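Local atomic coordinates of separin (Saccharomyces cerevisiae, PDB entry 5U1T), a protein that cleaves the cohesin subunit Scc1 as a caspase-like cysteine protease at the onset of anaphase, triggering chromosome segregation. Residues E847-C850 with L851-I854. Numbering follows the deposited sequence.
Sequences EQTC and LQNI
L851 and Q848 run alongside each other in the same direction, with CB of L851 3.9 Å from the backbone O of Q848, in the opening turn of helix 849-863, where Q848 holds the N-cap position. The turn is a worked example of how one helix gives way to the next: E847 closes helix 829-845 in a Schellman motif, with positive phi, and the new helix starts two residues on. Both L851 and Q848 touch Y843 of the preceding helix, so this side of the turn faces the helix it has just left. Q852 makes the first i to i+4 bond, its N donating to O of Q848 at 3.1 Å, in the carbonyl plane and nearly straight (162°). Its side chain passes at a slant over T849. With CG anti to the backbone N (chi1 -170°) and the chain extended beyond, the amide is carried back along the turn, where NE2 comes 3.5 Å from CA of T849. N853 continues the pattern less regularly: its N reaches O of T849 at 3.2 Å from above the carbonyl plane, 39° out of it. ND2 of N853 is also 3.2 Å from O of T849, at an angle too poor for a hydrogen bond. I854 restores the in-plane geometry, its N meeting O of C850 at 3.0 Å, and adds an apolar touch in which CD1 of I854 rests 4.1 Å from SG of C850.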
ATOM      1  N   GLU A 847     -24.325 -13.330  -9.216  1.00 57.74           N
ATOM      2  CA  GLU A 847     -25.769 -13.195  -9.211  1.00 61.34           C
ATOM      3  C   GLU A 847     -26.381 -13.389  -7.845  1.00 59.62           C
ATOM      4  O   GLU A 847     -27.524 -13.800  -7.738  1.00 60.98           O
ATOM      5  CB  GLU A 847     -26.400 -14.184 -10.189  1.00 58.31           C
ATOM      6  CG  GLU A 847     -26.142 -13.856 -11.647  1.00 63.02           C
ATOM      7  CD  GLU A 847     -26.658 -14.939 -12.603  1.00 66.38           C
ATOM      8  OE1 GLU A 847     -26.397 -14.837 -13.829  1.00 70.55           O
ATOM      9  OE2 GLU A 847     -27.321 -15.891 -12.128  1.00 70.15           O
ATOM     10  N   GLN A 848     -25.627 -13.097  -6.796  1.00 59.41           N
ATOM     11  CA  GLN A 848     -26.188 -13.163  -5.459  1.00 53.96           C
ATOM     12  C   GLN A 848     -26.960 -11.885  -5.225  1.00 60.78           C
ATOM     13  O   GLN A 848     -26.485 -10.983  -4.548  1.00 63.74           O
ATOM     14  CB  GLN A 848     -25.094 -13.349  -4.427  1.00 57.45           C
ATOM     15  CG  GLN A 848     -24.008 -14.256  -4.926  1.00 55.52           C
ATOM     16  CD  GLN A 848     -22.997 -14.588  -3.868  1.00 54.26           C
ATOM     17  OE1 GLN A 848     -21.797 -14.659  -4.138  1.00 55.50           O
ATOM     18  NE2 GLN A 848     -23.473 -14.811  -2.649  1.00 60.62           N
ATOM     19  N   THR A 849     -28.160 -11.812  -5.785  1.00 60.70           N
ATOM     20  CA  THR A 849     -28.805 -10.532  -5.973  1.00 63.24           C
ATOM     21  C   THR A 849     -29.140  -9.785  -4.672  1.00 62.16           C
ATOM     22  O   THR A 849     -29.292  -8.570  -4.689  1.00 65.18           O
ATOM     23  CB  THR A 849     -30.086 -10.689  -6.840  1.00 67.93           C
ATOM     24  OG1 THR A 849     -31.211 -11.026  -6.023  1.00 67.04           O
ATOM     25  CG2 THR A 849     -29.885 -11.744  -7.918  1.00 56.48           C
ATOM     26  N   CYS A 850     -29.207 -10.474  -3.540  1.00 62.81           N
ATOM     27  CA  CYS A 850     -29.506  -9.786  -2.278  1.00 60.69           C
ATOM     28  C   CYS A 850     -28.304  -8.975  -1.758  1.00 64.85           C
ATOM     29  O   CYS A 850     -28.431  -7.793  -1.430  1.00 65.13           O
ATOM     30  CB  CYS A 850     -29.972 -10.801  -1.224  1.00 65.46           C
ATOM     31  SG  CYS A 850     -30.207 -10.139   0.488  1.00 86.11           S
ATOM     32  N   LEU A 851     -27.145  -9.624  -1.668  1.00 63.47           N
ATOM     33  CA  LEU A 851     -25.907  -8.959  -1.293  1.00 57.46           C
ATOM     34  C   LEU A 851     -25.586  -7.852  -2.282  1.00 60.61           C
ATOM     35  O   LEU A 851     -25.051  -6.801  -1.920  1.00 60.82           O
ATOM     36  CB  LEU A 851     -24.755  -9.954  -1.228  1.00 57.30           C
ATOM     37  CG  LEU A 851     -24.749 -10.797   0.049  1.00 63.51           C
ATOM     38  CD1 LEU A 851     -23.666 -11.863   0.007  1.00 53.72           C
ATOM     39  CD2 LEU A 851     -24.594  -9.897   1.267  1.00 55.67           C
ATOM     40  N   GLN A 852     -25.928  -8.099  -3.536  1.00 60.09           N
ATOM     41  CA  GLN A 852     -25.788  -7.113  -4.598  1.00 59.22           C
ATOM     42  C   GLN A 852     -26.515  -5.789  -4.284  1.00 59.16           C
ATOM     43  O   GLN A 852     -25.978  -4.697  -4.493  1.00 55.23           O
ATOM     44  CB  GLN A 852     -26.313  -7.726  -5.888  1.00 56.63           C
ATOM     45  CG  GLN A 852     -26.042  -6.947  -7.107  1.00 59.30           C
ATOM     46  CD  GLN A 852     -26.732  -7.554  -8.307  1.00 64.06           C
ATOM     47  OE1 GLN A 852     -27.145  -6.836  -9.226  1.00 61.21           O
ATOM     48  NE2 GLN A 852     -26.854  -8.886  -8.315  1.00 61.75           N
ATOM     49  N   ASN A 853     -27.745  -5.903  -3.786  1.00 64.52           N
ATOM     50  CA  ASN A 853     -28.510  -4.743  -3.331  1.00 65.81           C
ATOM     51  C   ASN A 853     -27.912  -4.096  -2.104  1.00 61.11           C
ATOM     52  O   ASN A 853     -27.793  -2.881  -2.035  1.00 57.91           O
ATOM     53  CB  ASN A 853     -29.951  -5.141  -3.020  1.00 66.56           C
ATOM     54  CG  ASN A 853     -30.690  -5.585  -4.245  1.00 72.46           C
ATOM     55  OD1 ASN A 853     -30.404  -5.119  -5.359  1.00 64.96           O
ATOM     56  ND2 ASN A 853     -31.639  -6.511  -4.063  1.00 77.11           N
ATOM     57  N   ILE A 854     -27.566  -4.923  -1.122  1.00 59.80           N
ATOM     58  CA  ILE A 854     -27.010  -4.426   0.117  1.00 56.55           C
ATOM     59  C   ILE A 854     -25.689  -3.711  -0.122  1.00 60.20           C
ATOM     60  O   ILE A 854     -25.453  -2.661   0.473  1.00 59.63           O
ATOM     61  CB  ILE A 854     -26.808  -5.559   1.138  1.00 58.48           C
ATOM     62  CG1 ILE A 854     -28.144  -5.905   1.812  1.00 53.34           C
ATOM     63  CG2 ILE A 854     -25.756  -5.168   2.168  1.00 61.23           C
ATOM     64  CD1 ILE A 854     -28.129  -7.224   2.577  1.00 53.41           C
TER